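Local coordinates for putative uncharacterized protein (Ustilago maydis, PDB 4GNX), which forms a multi-domain OB-fold subunit of replication protein A, which binds single-stranded DNA, at residues T23-I28 with F41-L46; Y119-I124 with V198-G203; I139-S144 with D194-L199; R163-V168 with L177-K182. All blocks are in the same frame, centred on the assembly; numbering follows the deposited sequence.

Interaction 1 (T23-I28 with F41-L46)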
# COMPACT_ATOMS: atom_id res chain seq x y z
N THR C 23 -27.67 4.41 -7.45
CA THR C 23 -26.73 3.83 -8.39
C THR C 23 -26.27 2.46 -7.94
O THR C 23 -25.96 1.63 -8.79
CB THR C 23 -25.50 4.70 -8.55
OG1 THR C 23 -24.88 4.83 -7.27
CG2 THR C 23 -25.90 6.06 -9.07
N SER C 24 -26.20 2.21 -6.63
CA SER C 24 -25.88 0.87 -6.13
C SER C 24 -26.40 0.66 -4.73
O SER C 24 -26.60 1.60 -3.97
CB SER C 24 -24.38 0.63 -6.12
OG SER C 24 -23.81 1.35 -5.04
N LYS C 25 -26.56 -0.60 -4.38
CA LYS C 25 -27.19 -0.99 -3.13
C LYS C 25 -26.44 -2.19 -2.57
O LYS C 25 -26.11 -3.12 -3.28
CB LYS C 25 -28.66 -1.35 -3.40
CG LYS C 25 -29.46 -1.83 -2.19
CD LYS C 25 -30.97 -1.66 -2.37
CE LYS C 25 -31.67 -2.95 -2.78
NZ LYS C 25 -33.09 -3.02 -2.33
N SER C 26 -26.17 -2.16 -1.28
CA SER C 26 -25.44 -3.24 -0.66
C SER C 26 -26.40 -4.38 -0.40
O SER C 26 -27.62 -4.18 -0.41
CB SER C 26 -24.90 -2.77 0.67
OG SER C 26 -25.96 -2.67 1.59
N ASP C 27 -25.87 -5.57 -0.15
CA ASP C 27 -26.64 -6.61 0.52
C ASP C 27 -26.95 -6.18 1.96
O ASP C 27 -26.51 -5.12 2.43
CB ASP C 27 -25.88 -7.93 0.51
CG ASP C 27 -25.81 -8.55 -0.88
OD1 ASP C 27 -26.43 -7.96 -1.80
OD2 ASP C 27 -25.15 -9.61 -1.07
N ILE C 28 -27.73 -7.00 2.65
CA ILE C 28 -27.99 -6.75 4.05
C ILE C 28 -26.87 -7.39 4.87
O ILE C 28 -26.59 -8.58 4.76
CB ILE C 28 -29.38 -7.24 4.44
CG1 ILE C 28 -30.43 -6.35 3.77
CG2 ILE C 28 -29.54 -7.23 5.95
CD1 ILE C 28 -31.82 -6.94 3.74
N PHE C 41 -27.70 -1.82 5.80
CA PHE C 41 -27.47 -1.86 4.38
C PHE C 41 -27.16 -0.44 3.97
O PHE C 41 -27.32 0.50 4.75
CB PHE C 41 -28.70 -2.37 3.63
CG PHE C 41 -29.70 -1.30 3.32
CD1 PHE C 41 -29.85 -0.84 2.02
CD2 PHE C 41 -30.46 -0.71 4.33
CE1 PHE C 41 -30.77 0.18 1.73
CE2 PHE C 41 -31.38 0.29 4.04
CZ PHE C 41 -31.53 0.74 2.74
N SER C 42 -26.73 -0.29 2.73
CA SER C 42 -26.44 1.03 2.25
C SER C 42 -26.69 1.14 0.78
O SER C 42 -26.72 0.17 0.04
CB SER C 42 -25.00 1.41 2.55
OG SER C 42 -24.13 0.63 1.77
N VAL C 43 -26.84 2.38 0.36
CA VAL C 43 -27.18 2.71 -0.99
C VAL C 43 -26.31 3.88 -1.39
O VAL C 43 -25.95 4.72 -0.55
CB VAL C 43 -28.67 3.11 -1.00
CG1 VAL C 43 -28.89 4.45 -1.70
CG2 VAL C 43 -29.52 1.99 -1.59
N ASN C 44 -25.93 3.93 -2.66
CA ASN C 44 -25.25 5.10 -3.17
C ASN C 44 -26.22 5.91 -4.00
O ASN C 44 -27.09 5.34 -4.68
CB ASN C 44 -23.98 4.74 -3.95
CG ASN C 44 -22.79 4.41 -3.05
OD1 ASN C 44 -22.91 4.34 -1.83
ND2 ASN C 44 -21.62 4.21 -3.66
N LEU C 45 -26.09 7.23 -3.92
CA LEU C 45 -27.05 8.16 -4.55
C LEU C 45 -26.35 9.21 -5.40
O LEU C 45 -25.28 9.70 -5.04
CB LEU C 45 -27.88 8.85 -3.48
CG LEU C 45 -28.66 7.95 -2.54
CD1 LEU C 45 -29.09 8.76 -1.35
CD2 LEU C 45 -29.85 7.38 -3.27
N LEU C 46 -26.99 9.57 -6.51
CA LEU C 46 -26.42 10.46 -7.50
C LEU C 46 -27.41 11.53 -7.98
O LEU C 46 -28.58 11.24 -8.22
CB LEU C 46 -25.96 9.65 -8.71
CG LEU C 46 -25.65 10.43 -9.99
CD1 LEU C 46 -24.24 11.02 -9.92
CD2 LEU C 46 -25.84 9.55 -11.21

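Interaction 2 (Y119-I124 with V198-G203)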
# COMPACT_ATOMS: atom_id res chain seq x y z
N TYR C 119 -21.23 5.30 -18.69
CA TYR C 119 -20.36 4.16 -18.78
C TYR C 119 -19.15 4.50 -19.60
O TYR C 119 -19.26 5.15 -20.64
CB TYR C 119 -21.13 2.98 -19.37
CG TYR C 119 -22.15 2.37 -18.42
CD1 TYR C 119 -23.45 2.90 -18.30
CD2 TYR C 119 -21.82 1.27 -17.63
CE1 TYR C 119 -24.38 2.34 -17.42
CE2 TYR C 119 -22.74 0.70 -16.76
CZ TYR C 119 -24.02 1.23 -16.66
OH TYR C 119 -24.92 0.66 -15.79
N GLU C 120 -17.99 4.09 -19.11
CA GLU C 120 -16.76 4.17 -19.88
C GLU C 120 -16.26 2.75 -20.09
O GLU C 120 -15.46 2.21 -19.30
CB GLU C 120 -15.71 5.05 -19.19
CG GLU C 120 -15.85 6.54 -19.49
CD GLU C 120 -16.68 7.30 -18.46
OE1 GLU C 120 -17.66 6.73 -17.91
OE2 GLU C 120 -16.36 8.48 -18.20
N PHE C 121 -16.75 2.14 -21.16
CA PHE C 121 -16.52 0.73 -21.40
C PHE C 121 -15.14 0.40 -21.90
O PHE C 121 -14.58 1.07 -22.77
CB PHE C 121 -17.56 0.17 -22.35
CG PHE C 121 -18.89 -0.04 -21.73
CD1 PHE C 121 -19.02 -0.77 -20.56
CD2 PHE C 121 -20.03 0.49 -22.31
CE1 PHE C 121 -20.26 -0.97 -19.98
CE2 PHE C 121 -21.27 0.29 -21.74
CZ PHE C 121 -21.39 -0.44 -20.57
N VAL C 122 -14.60 -0.67 -21.34
CA VAL C 122 -13.35 -1.25 -21.79
C VAL C 122 -13.71 -2.57 -22.47
O VAL C 122 -14.37 -3.42 -21.86
CB VAL C 122 -12.40 -1.50 -20.59
CG1 VAL C 122 -11.09 -2.12 -21.05
CG2 VAL C 122 -12.14 -0.21 -19.83
N ARG C 123 -13.30 -2.72 -23.73
CA ARG C 123 -13.51 -3.97 -24.45
C ARG C 123 -12.66 -5.05 -23.81
O ARG C 123 -11.54 -4.77 -23.37
CB ARG C 123 -13.17 -3.83 -25.94
CG ARG C 123 -13.66 -2.55 -26.59
CD ARG C 123 -14.42 -2.78 -27.90
NE ARG C 123 -15.63 -3.57 -27.70
CZ ARG C 123 -16.72 -3.16 -27.05
NH1 ARG C 123 -16.78 -1.94 -26.51
NH2 ARG C 123 -17.76 -3.98 -26.93
N ILE C 124 -13.19 -6.27 -23.74
CA ILE C 124 -12.50 -7.42 -23.11
C ILE C 124 -11.03 -7.59 -23.56
O ILE C 124 -10.17 -7.95 -22.75
CB ILE C 124 -13.27 -8.75 -23.34
CG1 ILE C 124 -14.78 -8.59 -23.12
CG2 ILE C 124 -12.67 -9.89 -22.52
CD1 ILE C 124 -15.20 -8.29 -21.71
N VAL C 198 -27.17 -9.80 -22.77
CA VAL C 198 -26.09 -8.85 -22.61
C VAL C 198 -26.08 -8.42 -21.15
O VAL C 198 -27.13 -8.14 -20.57
CB VAL C 198 -26.25 -7.62 -23.53
CG1 VAL C 198 -25.04 -6.69 -23.38
CG2 VAL C 198 -26.40 -8.05 -24.98
N LEU C 199 -24.88 -8.38 -20.57
CA LEU C 199 -24.70 -7.87 -19.22
C LEU C 199 -23.77 -6.68 -19.21
O LEU C 199 -22.71 -6.70 -19.86
CB LEU C 199 -24.13 -8.95 -18.31
CG LEU C 199 -24.95 -10.22 -18.15
CD1 LEU C 199 -24.26 -11.15 -17.15
CD2 LEU C 199 -26.38 -9.92 -17.73
N ALA C 200 -24.17 -5.64 -18.48
CA ALA C 200 -23.44 -4.38 -18.41
C ALA C 200 -22.95 -4.11 -16.99
O ALA C 200 -23.75 -4.08 -16.05
CB ALA C 200 -24.30 -3.23 -18.92
N PHE C 201 -21.65 -3.90 -16.84
CA PHE C 201 -21.07 -3.72 -15.52
C PHE C 201 -20.48 -2.33 -15.27
O PHE C 201 -19.71 -1.82 -16.10
CB PHE C 201 -20.01 -4.78 -15.28
CG PHE C 201 -20.57 -6.16 -15.14
CD1 PHE C 201 -20.81 -6.96 -16.25
CD2 PHE C 201 -20.86 -6.68 -13.88
CE1 PHE C 201 -21.34 -8.23 -16.12
CE2 PHE C 201 -21.38 -7.96 -13.74
CZ PHE C 201 -21.62 -8.74 -14.87
N LYS C 202 -20.87 -1.74 -14.14
CA LYS C 202 -20.29 -0.47 -13.67
C LYS C 202 -19.43 -0.69 -12.43
O LYS C 202 -19.87 -1.34 -11.47
CB LYS C 202 -21.37 0.59 -13.41
CG LYS C 202 -20.98 1.99 -13.86
CD LYS C 202 -20.23 2.76 -12.78
CE LYS C 202 -19.00 3.44 -13.34
NZ LYS C 202 -19.27 4.25 -14.55
N GLY C 203 -18.21 -0.16 -12.47
CA GLY C 203 -17.29 -0.23 -11.34
C GLY C 203 -16.96 -1.65 -10.92
O GLY C 203 -17.50 -2.16 -9.95

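Interaction 3 (I139-S144 with D194-L199)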
# COMPACT_ATOMS: atom_id res chain seq x y z
N ILE C 139 -18.96 -4.19 -20.77
CA ILE C 139 -20.15 -4.81 -21.37
C ILE C 139 -19.79 -6.02 -22.26
O ILE C 139 -18.71 -6.06 -22.86
CB ILE C 139 -21.01 -3.78 -22.14
CG1 ILE C 139 -22.41 -4.35 -22.42
CG2 ILE C 139 -20.28 -3.30 -23.40
CD1 ILE C 139 -23.41 -3.32 -22.89
N GLY C 140 -20.69 -6.99 -22.34
CA GLY C 140 -20.48 -8.18 -23.17
C GLY C 140 -21.60 -9.19 -23.05
O GLY C 140 -22.50 -9.05 -22.21
N ILE C 141 -21.55 -10.22 -23.89
CA ILE C 141 -22.52 -11.30 -23.85
C ILE C 141 -22.09 -12.27 -22.76
O ILE C 141 -20.91 -12.61 -22.66
CB ILE C 141 -22.61 -12.06 -25.20
CG1 ILE C 141 -22.96 -11.11 -26.37
CG2 ILE C 141 -23.59 -13.23 -25.12
CD1 ILE C 141 -24.42 -10.70 -26.49
N LEU C 142 -23.06 -12.69 -21.94
CA LEU C 142 -22.87 -13.81 -21.03
C LEU C 142 -22.90 -15.11 -21.83
O LEU C 142 -23.86 -15.39 -22.55
CB LEU C 142 -23.98 -13.85 -19.97
CG LEU C 142 -24.05 -15.12 -19.10
CD1 LEU C 142 -22.95 -15.11 -18.04
CD2 LEU C 142 -25.41 -15.27 -18.45
N ASP C 143 -21.83 -15.88 -21.71
CA ASP C 143 -21.73 -17.16 -22.41
C ASP C 143 -22.34 -18.28 -21.55
O ASP C 143 -23.24 -19.00 -21.99
CB ASP C 143 -20.27 -17.46 -22.75
CG ASP C 143 -20.08 -18.83 -23.36
OD1 ASP C 143 -20.48 -19.02 -24.53
OD2 ASP C 143 -19.55 -19.71 -22.65
N SER C 144 -21.83 -18.39 -20.33
CA SER C 144 -22.27 -19.38 -19.36
C SER C 144 -21.90 -18.87 -17.98
O SER C 144 -21.23 -17.83 -17.84
CB SER C 144 -21.59 -20.73 -19.62
OG SER C 144 -20.17 -20.60 -19.56
N ASP C 194 -30.47 -17.43 -19.46
CA ASP C 194 -29.93 -18.60 -20.14
C ASP C 194 -29.82 -18.40 -21.63
O ASP C 194 -28.95 -18.99 -22.27
CB ASP C 194 -30.75 -19.84 -19.81
CG ASP C 194 -30.62 -20.23 -18.35
OD1 ASP C 194 -29.51 -20.67 -17.96
OD2 ASP C 194 -31.60 -20.09 -17.60
N GLU C 195 -30.69 -17.56 -22.18
CA GLU C 195 -30.61 -17.23 -23.60
C GLU C 195 -29.66 -16.06 -23.86
O GLU C 195 -30.08 -14.98 -24.30
CB GLU C 195 -32.01 -16.97 -24.19
CG GLU C 195 -32.66 -18.20 -24.82
CD GLU C 195 -33.26 -19.16 -23.79
OE1 GLU C 195 -33.29 -18.82 -22.59
OE2 GLU C 195 -33.71 -20.25 -24.20
N LYS C 196 -28.38 -16.28 -23.56
CA LYS C 196 -27.28 -15.40 -23.97
C LYS C 196 -27.53 -13.88 -23.84
O LYS C 196 -27.43 -13.14 -24.84
CB LYS C 196 -26.85 -15.75 -25.40
CG LYS C 196 -25.52 -16.48 -25.49
CD LYS C 196 -25.59 -17.94 -25.08
CE LYS C 196 -24.17 -18.50 -25.03
NZ LYS C 196 -24.10 -19.89 -24.50
N PRO C 197 -27.82 -13.40 -22.62
CA PRO C 197 -28.18 -12.00 -22.49
C PRO C 197 -26.95 -11.10 -22.62
O PRO C 197 -25.81 -11.59 -22.60
CB PRO C 197 -28.72 -11.93 -21.07
CG PRO C 197 -27.93 -12.95 -20.32
CD PRO C 197 -27.66 -14.06 -21.31
N VAL C 198 -27.17 -9.80 -22.77
CA VAL C 198 -26.09 -8.85 -22.61
C VAL C 198 -26.08 -8.42 -21.15
O VAL C 198 -27.13 -8.14 -20.57
CB VAL C 198 -26.25 -7.62 -23.53
CG1 VAL C 198 -25.04 -6.69 -23.38
CG2 VAL C 198 -26.40 -8.05 -24.98
N LEU C 199 -24.88 -8.38 -20.57
CA LEU C 199 -24.70 -7.87 -19.22
C LEU C 199 -23.77 -6.68 -19.21
O LEU C 199 -22.71 -6.70 -19.86
CB LEU C 199 -24.13 -8.95 -18.31
CG LEU C 199 -24.95 -10.22 -18.15
CD1 LEU C 199 -24.26 -11.15 -17.15
CD2 LEU C 199 -26.38 -9.92 -17.73

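Interaction 4 (R163-V168 with L177-K182). With nucleotides of chain G.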
# COMPACT_ATOMS: atom_id res chain seq x y z
N ARG C 163 -19.94 -16.91 -7.37
CA ARG C 163 -20.24 -17.52 -8.67
C ARG C 163 -19.49 -16.83 -9.81
O ARG C 163 -19.19 -15.65 -9.73
CB ARG C 163 -21.75 -17.57 -8.94
CG ARG C 163 -22.10 -17.95 -10.37
CD ARG C 163 -23.60 -18.09 -10.59
NE ARG C 163 -24.05 -19.43 -10.23
CZ ARG C 163 -24.99 -19.69 -9.33
NH1 ARG C 163 -25.59 -18.69 -8.69
NH2 ARG C 163 -25.31 -20.95 -9.06
N GLU C 164 -19.19 -17.60 -10.86
CA GLU C 164 -18.39 -17.11 -11.98
C GLU C 164 -19.14 -17.10 -13.29
O GLU C 164 -19.80 -18.07 -13.64
CB GLU C 164 -17.11 -17.92 -12.12
CG GLU C 164 -16.09 -17.54 -11.06
CD GLU C 164 -14.68 -17.93 -11.43
OE1 GLU C 164 -14.47 -18.48 -12.53
OE2 GLU C 164 -13.77 -17.67 -10.60
N LEU C 165 -19.02 -15.99 -14.02
CA LEU C 165 -19.63 -15.82 -15.33
C LEU C 165 -18.54 -15.70 -16.37
O LEU C 165 -17.47 -15.16 -16.10
CB LEU C 165 -20.47 -14.55 -15.39
CG LEU C 165 -21.20 -13.97 -14.17
CD1 LEU C 165 -21.82 -12.64 -14.55
CD2 LEU C 165 -22.25 -14.91 -13.62
N THR C 166 -18.82 -16.19 -17.58
CA THR C 166 -17.91 -16.01 -18.71
C THR C 166 -18.49 -14.95 -19.64
O THR C 166 -19.62 -15.10 -20.13
CB THR C 166 -17.65 -17.33 -19.47
OG1 THR C 166 -17.33 -18.36 -18.54
CG2 THR C 166 -16.50 -17.18 -20.46
N LEU C 167 -17.73 -13.88 -19.87
CA LEU C 167 -18.17 -12.77 -20.71
C LEU C 167 -17.35 -12.72 -21.96
O LEU C 167 -16.17 -13.05 -21.93
CB LEU C 167 -18.05 -11.45 -19.97
CG LEU C 167 -18.83 -11.38 -18.66
CD1 LEU C 167 -18.37 -10.16 -17.89
CD2 LEU C 167 -20.33 -11.34 -18.92
N VAL C 168 -17.97 -12.29 -23.06
CA VAL C 168 -17.38 -12.32 -24.39
C VAL C 168 -17.75 -11.04 -25.16
O VAL C 168 -18.88 -10.54 -25.04
CB VAL C 168 -17.86 -13.57 -25.16
CG1 VAL C 168 -17.71 -13.39 -26.66
CG2 VAL C 168 -17.11 -14.81 -24.71
N LEU C 177 -15.70 -13.44 -14.54
CA LEU C 177 -16.13 -12.44 -13.57
C LEU C 177 -16.82 -13.11 -12.39
O LEU C 177 -17.73 -13.92 -12.57
CB LEU C 177 -17.06 -11.41 -14.21
CG LEU C 177 -17.49 -10.21 -13.34
CD1 LEU C 177 -17.74 -9.00 -14.23
CD2 LEU C 177 -18.70 -10.49 -12.46
N THR C 178 -16.40 -12.75 -11.18
CA THR C 178 -17.00 -13.31 -9.96
C THR C 178 -18.14 -12.43 -9.41
O THR C 178 -17.99 -11.21 -9.32
CB THR C 178 -15.91 -13.54 -8.88
OG1 THR C 178 -15.10 -14.67 -9.23
CG2 THR C 178 -16.53 -13.77 -7.51
N LEU C 179 -19.27 -13.06 -9.08
CA LEU C 179 -20.31 -12.43 -8.28
C LEU C 179 -20.18 -12.90 -6.86
O LEU C 179 -19.84 -14.06 -6.62
CB LEU C 179 -21.72 -12.81 -8.75
CG LEU C 179 -22.10 -12.66 -10.22
CD1 LEU C 179 -23.55 -13.04 -10.43
CD2 LEU C 179 -21.84 -11.25 -10.72
N TRP C 180 -20.47 -12.03 -5.91
CA TRP C 180 -20.44 -12.39 -4.51
C TRP C 180 -21.81 -12.34 -3.92
O TRP C 180 -22.73 -11.79 -4.53
CB TRP C 180 -19.54 -11.43 -3.76
CG TRP C 180 -18.13 -11.33 -4.29
CD1 TRP C 180 -17.61 -10.35 -5.11
CD2 TRP C 180 -17.00 -12.24 -4.01
NE1 TRP C 180 -16.28 -10.58 -5.36
CE2 TRP C 180 -15.86 -11.69 -4.73
CE3 TRP C 180 -16.84 -13.41 -3.27
CZ2 TRP C 180 -14.61 -12.31 -4.71
CZ3 TRP C 180 -15.58 -14.01 -3.25
CH2 TRP C 180 -14.50 -13.47 -3.95
N GLY C 181 -21.95 -12.92 -2.73
CA GLY C 181 -23.12 -12.74 -1.88
C GLY C 181 -24.47 -13.09 -2.47
O GLY C 181 -24.62 -14.09 -3.16
N LYS C 182 -25.45 -12.25 -2.19
CA LYS C 182 -26.84 -12.49 -2.55
C LYS C 182 -27.04 -12.42 -4.06
O LYS C 182 -27.82 -13.19 -4.61
CB LYS C 182 -27.74 -11.48 -1.84
CG LYS C 182 -29.23 -11.76 -1.92
CD LYS C 182 -29.68 -12.62 -0.76
CE LYS C 182 -31.20 -12.72 -0.74
NZ LYS C 182 -31.69 -13.75 0.21
P DT G 6 -11.73 -7.94 -2.28
OP1 DT G 6 -10.35 -7.43 -2.09
OP2 DT G 6 -12.32 -7.94 -3.65
O5' DT G 6 -11.79 -9.42 -1.69
C5' DT G 6 -11.05 -9.78 -0.50
C4' DT G 6 -11.75 -10.88 0.26
O4' DT G 6 -13.12 -10.51 0.56
C3' DT G 6 -11.82 -12.23 -0.45
O3' DT G 6 -11.40 -13.26 0.45
C2' DT G 6 -13.27 -12.36 -0.88
C1' DT G 6 -14.03 -11.49 0.10
N1 DT G 6 -15.19 -10.78 -0.50
C2 DT G 6 -16.46 -11.07 -0.04
O2 DT G 6 -16.68 -11.89 0.83
N3 DT G 6 -17.46 -10.36 -0.65
C4 DT G 6 -17.32 -9.41 -1.65
O4 DT G 6 -18.32 -8.85 -2.10
C5 DT G 6 -15.97 -9.15 -2.07
C7 DT G 6 -15.72 -8.13 -3.14
C6 DT G 6 -14.98 -9.84 -1.48
P DT G 7 -10.07 -14.06 0.08
OP1 DT G 7 -9.65 -14.87 1.25
OP2 DT G 7 -9.12 -13.08 -0.50
O5' DT G 7 -10.60 -15.03 -1.06
C5' DT G 7 -11.67 -15.97 -0.81
C4' DT G 7 -11.89 -16.87 -2.00
O4' DT G 7 -12.38 -16.10 -3.13
C3' DT G 7 -10.66 -17.61 -2.51
O3' DT G 7 -11.08 -18.87 -3.02
C2' DT G 7 -10.16 -16.71 -3.63
C1' DT G 7 -11.46 -16.18 -4.21
N1 DT G 7 -11.40 -14.84 -4.83
C2 DT G 7 -12.00 -14.69 -6.06
O2 DT G 7 -12.53 -15.60 -6.66
N3 DT G 7 -11.95 -13.41 -6.57
C4 DT G 7 -11.39 -12.30 -5.97
O4 DT G 7 -11.42 -11.21 -6.55
C5 DT G 7 -10.79 -12.53 -4.68
C7 DT G 7 -10.14 -11.38 -3.97
C6 DT G 7 -10.83 -13.77 -4.18

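Interaction 1 (T23-I28 with F41-L46)
T23 to S26 and S42 to N44 pair as antiparallel neighbours in the first OB fold of the chain, where strand 17-30 and strand 39-46 form a beta hairpin. The short strand axes lie 4.7 Å apart and run almost exactly counter to each other, at 176°. Backbone hydrogen bonds carry the pairing: N44 N gives one to S24 O at 2.8 Å, T23 N one to N44 O at 3.0 Å, and S26 N one to S42 O at 2.7 Å. The T23 hydroxyl adds only a weak bond to N44 O. Between the stronger bonds, K25 and V43 form a non-hydrogen-bonded pair, and CA-H...O contacts run from V43 CA to S24 O and from K25 CA to S42 O.

Apolar contacts flank this backbone core. The K25 methylene chain lies obliquely across V43, CG coming 3.9 Å from V43 CG2, while K25 CG also approaches the edge of the F41 ring. The ammonium end leads elsewhere and is held by the carbonyl oxygens of Y65 and L68. At the other end, T23 CG2 meets L46 CB at 3.6 Å, the two side chains crossing at about a right angle. Y65 packs edge-to-face on F41.

A side-chain hydroxyl extends the pairing at S26. With chi1 at 73°, S26 OG stands between its own backbone N and carbonyl carbon, accepts S42 N at 2.7 Å, and donates to D27 O.

Interaction 2 (Y119-I124 with V198-G203)
Y119 lies against K202 where the loop 119-124 meets the corner of strand 198-207 in the second OB fold; the loop links strand 104-107 to strand 135-152, and the corner falls at K202 and G203. The tight part is small. Y119 chi1 of -73° sets CG beside its backbone N, anti to the carbonyl carbon, and turns the ring toward K202: Y119 CE2 lies 3.6 Å from K202 CB, and K202 CG is equally near, the two side chains crossing at a slant. F201 O sits at the edge of the same ring, in its plane, 4.0 Å from Y119 CE2. Beside it the F121 ring carries Y119 CB over one face, and F121 CZ makes a looser apolar contact with A200 CB at 4.4 Å.

The outer side is looser still, and no hydrogen bond crosses between the segments. The lysine ammonium instead forms a salt bridge with D137, whose carboxylate also receives the E120 and G203 backbone N-H groups. K202 NZ stands 5.4 Å from the Y119 ring centroid, too far for more than a weak cation-pi attraction. The opposite charges of exposed E120 and K202 stay beyond salt-bridge distance, E120 OE1 being 4.5 Å from K202 NZ.

Interaction 3 (I139-S144 with D194-L199)
In I141, chi1 of -57° places CG1 beside the backbone N and leaves CG2 next to the carbonyl carbon, so that its two branches meet different partners: CD1, carried by CG1, reaches V198 CG2 at 3.6 Å, while CG2 touches K196 CG at 3.8 Å, the two side chains crossing at about a right angle. In L142, CG instead lies opposite the backbone N (chi1 170°), which brings CD2 to 3.8 Å from P197 CD. I139 CG1 packs on V198 CG1, and L199 CD1 lies against L142 CB.

These side chains flank an antiparallel join between strand 135-152 and the start of strand 198-207 in the second OB fold. G140 and L199 form the hydrogen-bonded pair, with L199 N to G140 O at 3.0 Å and the return bond from G140 N to L199 O. I141 and V198 follow as a non-hydrogen-bonded pair, and L142 N then binds P197 O, extending the pairing to a residue outside the regular strand.

Helix 229-242 covers the face bearing I139, I141 and V198. On the face of L142 and L199, L165 joins the packing.

At the margin K196 runs alongside D143. Its NZ gives D143 O a 2.8 Å hydrogen bond, whereas D143 OD1 is 3.7 Å from that NZ, a long salt bridge. The lysine is therefore anchored chiefly by a neutral carbonyl, and the carboxylate probably adds only a modest electrostatic term.

Interaction 4 (R163-V168 with L177-K182)
W180 lies between T178 and the thymine of DT6 of chain G, its chi1 of -56° turning the indole into that slot. T178 CG2 sits 3.5 Å above the centre of one indole face; on the opposite face the thymine's C5 is displaced toward the rim, and its methyl C7 comes 3.4 Å from W180 NE1. At the indole edge, in its plane, is the sugar O4' of DT7 of chain G, whose base approaches obliquely, its N3 3.4 Å from W180 CZ2. W180 NE1 is hydrogen-bonded to S215 OG.

The strand carrying the tryptophan is fixed to its neighbour by four backbone hydrogen bonds. R163 and L179 exchange a pair, with L179 N to R163 O at 2.7 Å, as do L165 and L177, with L165 N to L177 O at 2.8 Å. Between them E164 and T178 form a non-hydrogen-bonded pair; E164 OE2 binds A265 N and K162 NZ, the latter as a salt bridge, and T178 OG1 binds A265 O.

On the other face leucines meet: L165 CD2 touches L179 CD1 at 3.9 Å, and L167 CD1 packs on L177 CD1, with F201 against L165, L167 and L177. R163 shares that face, but its guanidinium leads away, NE bonding G146 O.

A hairpin with one face in the barrel core and an aromatic at the strand end applied to a DNA base is characteristic of the single-stranded DNA-binding OB folds of replication protein A.

Interaction 1 comes first along the chain, in the first OB fold; interactions 3 and 4 build the second, and interaction 2 brings the intervening loop against it. Both strands of interaction 4 fall, in sequence, between the two segments of interaction 2 and likewise of interaction 3, which end on the same strand 198-207. Centres of 2, 3 and 4 are 11 to 14 Å apart; 3 and 4 lie in one curled sheet, which 2 reaches through strand 198-207. The centre of interaction 1 is about 19 Å from those of 2 and 4, yet its D27 probably accepts a hydrogen bond from K182 N of interaction 4. The folds thus touch near the DNA-contacting hairpin, consistent with their sharing one DNA strand.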